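Local coordinates for protein N-terminal domain of PorA (28-171) (Porphyromonas gingivalis ATCC 33277, PDB 6KJK) that is a cargo protein of the type IX secretion system that affects PorXY-SigP signalling, represented here by its beta-rich N-terminal domain, at residues 108-113 with 124-129. Residues are numbered along the deposited sequence; the frame is centred on the assembly and turned at random. Where two conformers were deposited one is given.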
loop_
_atom_site.group_PDB
_atom_site.type_symbol
_atom_site.label_atom_id
_atom_site.label_comp_id
_atom_site.label_asym_id
_atom_site.label_seq_id
_atom_site.Cartn_x
_atom_site.Cartn_y
_atom_site.Cartn_z
ATOM N N ALA A 108 2.374 -4.152 -9.434
ATOM C CA ALA A 108 3.334 -3.278 -8.771
ATOM C C ALA A 108 2.666 -1.953 -8.437
ATOM O O ALA A 108 1.971 -1.366 -9.285
ATOM C CB ALA A 108 4.565 -3.040 -9.656
ATOM N N PHE A 109 2.871 -1.488 -7.204
ATOM C CA PHE A 109 2.261 -0.267 -6.726
ATOM C C PHE A 109 3.291 0.521 -5.950
ATOM O O PHE A 109 4.230 -0.052 -5.377
ATOM C CB PHE A 109 1.086 -0.584 -5.792
ATOM C CG PHE A 109 -0.022 -1.358 -6.477
ATOM C CD1 PHE A 109 0.003 -2.741 -6.540
ATOM C CD2 PHE A 109 -1.082 -0.683 -7.085
ATOM C CE1 PHE A 109 -1.034 -3.428 -7.160
ATOM C CE2 PHE A 109 -2.095 -1.372 -7.677
ATOM C CZ PHE A 109 -2.087 -2.734 -7.717
ATOM N N THR A 110 3.098 1.824 -5.892
ATOM C CA THR A 110 3.852 2.662 -4.965
ATOM C C THR A 110 2.846 3.375 -4.091
ATOM O O THR A 110 1.845 3.889 -4.595
ATOM C CB THR A 110 4.749 3.655 -5.709
ATOM O OG1 THR A 110 5.681 2.918 -6.516
ATOM C CG2 THR A 110 5.517 4.554 -4.741
ATOM N N PHE A 111 3.096 3.388 -2.790
ATOM C CA PHE A 111 2.288 4.123 -1.828
ATOM C C PHE A 111 3.184 5.184 -1.214
ATOM O O PHE A 111 4.297 4.864 -0.739
ATOM C CB PHE A 111 1.767 3.189 -0.742
ATOM C CG PHE A 111 1.098 3.919 0.389
ATOM C CD1 PHE A 111 -0.248 4.276 0.321
ATOM C CD2 PHE A 111 1.828 4.289 1.507
ATOM C CE1 PHE A 111 -0.858 4.955 1.388
ATOM C CE2 PHE A 111 1.238 4.980 2.567
ATOM C CZ PHE A 111 -0.099 5.292 2.500
ATOM N N SER A 112 2.692 6.412 -1.133
ATOM C CA SER A 112 3.384 7.439 -0.366
ATOM C C SER A 112 2.432 8.158 0.562
ATOM O O SER A 112 1.260 8.373 0.257
ATOM C CB SER A 112 4.036 8.502 -1.266
ATOM O OG SER A 112 5.042 7.920 -2.079
ATOM N N CYS A 113 2.999 8.590 1.666
ATOM C CA CYS A 113 2.344 9.456 2.633
ATOM C C CYS A 113 2.745 10.897 2.318
ATOM O O CYS A 113 3.936 11.180 2.171
ATOM C CB CYS A 113 2.874 9.066 4.024
ATOM S SG CYS A 113 1.991 9.624 5.453
ATOM N N LEU A 124 6.442 12.140 2.613
ATOM C CA LEU A 124 7.069 11.892 3.902
ATOM C C LEU A 124 7.622 10.484 4.032
ATOM O O LEU A 124 8.557 10.256 4.809
ATOM C CB LEU A 124 6.049 12.092 5.032
ATOM C CG LEU A 124 5.362 13.457 4.999
ATOM C CD1 LEU A 124 4.141 13.471 5.895
ATOM C CD2 LEU A 124 6.338 14.549 5.414
ATOM N N ALA A 125 7.039 9.523 3.312
ATOM C CA ALA A 125 7.455 8.135 3.349
ATOM C C ALA A 125 6.853 7.440 2.145
ATOM O O ALA A 125 5.740 7.764 1.743
ATOM C CB ALA A 125 6.972 7.421 4.617
ATOM N N THR A 126 7.597 6.500 1.584
ATOM C CA THR A 126 7.180 5.799 0.380
ATOM C C THR A 126 7.569 4.343 0.503
ATOM O O THR A 126 8.665 4.018 0.991
ATOM C CB THR A 126 7.914 6.408 -0.824
ATOM O OG1 THR A 126 7.481 7.758 -0.972
ATOM C CG2 THR A 126 7.629 5.639 -2.120
ATOM N N VAL A 127 6.684 3.470 0.029
ATOM C CA VAL A 127 6.985 2.057 -0.097
ATOM C C VAL A 127 6.521 1.602 -1.471
ATOM O O VAL A 127 5.471 2.039 -1.971
ATOM C CB VAL A 127 6.348 1.215 1.033
ATOM C CG1 VAL A 127 4.824 1.358 1.079
ATOM C CG2 VAL A 127 6.779 -0.230 0.968
ATOM N N ASN A 128 7.332 0.760 -2.083
ATOM C CA ASN A 128 7.000 0.114 -3.345
ATOM C C ASN A 128 6.605 -1.321 -3.047
ATOM O O ASN A 128 7.315 -2.021 -2.317
ATOM C CB ASN A 128 8.195 0.144 -4.307
ATOM C CG ASN A 128 8.678 1.514 -4.531
ATOM O OD1 ASN A 128 8.009 2.320 -5.199
ATOM N ND2 ASN A 128 9.809 1.849 -3.922
ATOM N N ILE A 129 5.470 -1.755 -3.574
ATOM C CA ILE A 129 4.885 -3.043 -3.254
ATOM C C ILE A 129 4.792 -3.831 -4.552
ATOM O O ILE A 129 4.156 -3.373 -5.519
ATOM C CB ILE A 129 3.491 -2.857 -2.648
ATOM C CG1 ILE A 129 3.598 -2.023 -1.389
ATOM C CG2 ILE A 129 2.823 -4.208 -2.360
ATOM C CD1 ILE A 129 2.304 -1.466 -0.958
#
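Phe-109 and Ile-129, like Phe-111 and Val-127 further along, each exchange a pair of backbone hydrogen bonds, the mark of hydrogen-bonded pairs in an antiparallel hairpin. The bond from Phe-111 N to Val-127 O, 2.9 Å, is almost straight (172°). At the non-hydrogen-bonded pairs, Thr-110 with Asn-128 and Ser-112 with Thr-126, the CA atoms come closer and polar side chains line one face. Ser-112 OG and Thr-126 OG1 share a hydrogen bond of 2.7 Å, while Thr-110 OG1 donates to Asn-128 OD1, also at 2.7 Å and in the plane of the amide carbonyl. Asn-128 lies alongside Thr-110, both pointing the same way, its CG set beside the backbone N (chi1 -56°), which lets OD1 reach across. Each threonine uses its hydroxyl for its own rung and turns its methyl toward the other: Thr-110 CG2 and Thr-126 CG2 meet diagonally at 3.5 Å, a small apolar patch between the two polar pairs. Threonine suits this place because its CB carries both a hydroxyl and a methyl.

The reverse face is hydrophobic. Val-127 CG1, held between backbone N and carbonyl carbon (chi1 59°), rests 4.0 Å from Phe-111 CB, whereas the bulk of Phe-109 leads away from its partner strand.

This face packs on the second, antiparallel sheet, as in a beta-sandwich: Phe-109, Phe-111 and Ile-129 meet Leu-92 and Leu-94 of strand 90-99, and small Ala-125 fits against Ile-7 of strand 5-9. Within its own sheet the hairpin is central, with strand 48-58 beside 105-115 and the parallel strand 18-22 beside 125-133.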